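Uroporphyrinogen III cosynthase (HemD) (Helicobacter pylori, PDB 3P9Z) probably catalyses the cyclization of the linear tetrapyrrole hydroxymethylbilane to uroporphyrinogen III, with loss of water, in porphyrin biosynthesis. Local coordinates at residues A[207-210]-A[215-218]. Sequence-based numbering, arbitrary orientation.
Sequences YIAK and EACL
The turn from the outermost strand 206-208 into the C-terminal helix 214-223 folds the chain back on itself, bringing Ala209, just past the strand end, against Ala216 and Cys217 in the first turn of the helix. This strand lies at the edge of the sheet, parallel to strand 187-190, in one of the two domains of the uroporphyrinogen-III synthase fold, and backbone hydrogen bonds of Tyr207 with Ala188 and Ser190, and of Ala209 with Ser190, tie it to that neighbour. At the point of nearest approach the CA atoms of Ala209 and Cys217 are 5.1 Å apart, a spacing that small side chains permit. The methyl group of Ala209 points at the helix and rests over the peptide link between Ala216 and Cys217, its CB 3.8 Å from Cys217 N. Two side-chain atoms meet this methyl from directions roughly at right angles: Ala216 CB, which points back at the turn and stands 3.9 Å from Ala209 CB, and Cys217 SG, 4.0 Å from the same carbon. With SG beside the backbone N (chi1 -71°) and anti to the carbonyl carbon, the sulfur is brought to the Ala209 methyl; the Cys217 side chain also touches Trp9 of strand 7-10 and Ile191 in the loop after strand 187-190. Next along the chain, Lys210 brings its backbone N to 4.2 Å from Ala216 CB, while its long side chain leads away from the helix. A water bridges the polar backbone groups here, accepting from Lys210 N at 3.0 Å and donating to Ala216 O at 2.7 Å. Direct contact between the segments is thus van der Waals alone, and the water supplies the polar link, satisfying an amide and a carbonyl that do not bond each other.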
# COMPACT_ATOMS: atom_id res chain seq x y z
N TYR A 207 10.16 14.27 -11.20
CA TYR A 207 9.21 15.32 -10.92
C TYR A 207 8.13 14.75 -10.03
O TYR A 207 7.79 13.56 -10.11
CB TYR A 207 8.57 15.84 -12.21
CG TYR A 207 9.54 16.50 -13.16
CD1 TYR A 207 10.05 17.78 -12.92
CD2 TYR A 207 9.93 15.85 -14.35
CE1 TYR A 207 10.94 18.40 -13.82
CE2 TYR A 207 10.82 16.46 -15.26
CZ TYR A 207 11.32 17.73 -14.99
OH TYR A 207 12.18 18.32 -15.88
N ILE A 208 7.57 15.60 -9.18
CA ILE A 208 6.59 15.15 -8.20
C ILE A 208 5.22 15.70 -8.54
O ILE A 208 5.08 16.90 -8.80
CB ILE A 208 7.00 15.60 -6.78
CG1 ILE A 208 8.43 15.13 -6.45
CG2 ILE A 208 5.98 15.14 -5.74
CD1 ILE A 208 9.04 15.77 -5.17
N ALA A 209 4.21 14.83 -8.52
CA ALA A 209 2.80 15.26 -8.63
C ALA A 209 2.41 16.37 -7.64
O ALA A 209 2.96 16.45 -6.53
CB ALA A 209 1.85 14.04 -8.47
N LYS A 210 1.47 17.23 -8.05
CA LYS A 210 1.09 18.39 -7.22
C LYS A 210 0.29 18.02 -5.97
O LYS A 210 0.24 18.79 -5.01
CB LYS A 210 0.36 19.44 -8.05
CG LYS A 210 1.26 20.07 -9.12
CD LYS A 210 0.44 20.83 -10.14
CE LYS A 210 1.34 21.47 -11.23
NZ LYS A 210 2.24 22.47 -10.60
N GLU A 215 -4.41 10.65 -10.25
CA GLU A 215 -4.89 11.68 -11.16
C GLU A 215 -3.86 12.78 -11.38
O GLU A 215 -3.58 13.15 -12.53
CB GLU A 215 -6.21 12.28 -10.65
CG GLU A 215 -7.39 11.29 -10.66
CD GLU A 215 -7.55 10.46 -9.37
OE1 GLU A 215 -6.62 10.39 -8.53
OE2 GLU A 215 -8.63 9.86 -9.20
N ALA A 216 -3.29 13.30 -10.30
CA ALA A 216 -2.23 14.31 -10.41
C ALA A 216 -0.96 13.78 -11.08
O ALA A 216 -0.26 14.53 -11.76
CB ALA A 216 -1.91 14.92 -9.03
N CYS A 217 -0.66 12.49 -10.91
CA CYS A 217 0.48 11.88 -11.60
C CYS A 217 0.30 11.89 -13.12
O CYS A 217 1.26 12.08 -13.88
CB CYS A 217 0.69 10.42 -11.15
SG CYS A 217 1.30 10.19 -9.48
N LEU A 218 -0.92 11.61 -13.56
CA LEU A 218 -1.20 11.60 -14.99
C LEU A 218 -1.18 13.02 -15.59
O LEU A 218 -0.65 13.21 -16.69
CB LEU A 218 -2.51 10.88 -15.30
CG LEU A 218 -2.82 10.70 -16.79
CD1 LEU A 218 -1.67 9.96 -17.53
CD2 LEU A 218 -4.17 9.97 -16.97
O HOH W 1 0.29 16.96 -10.83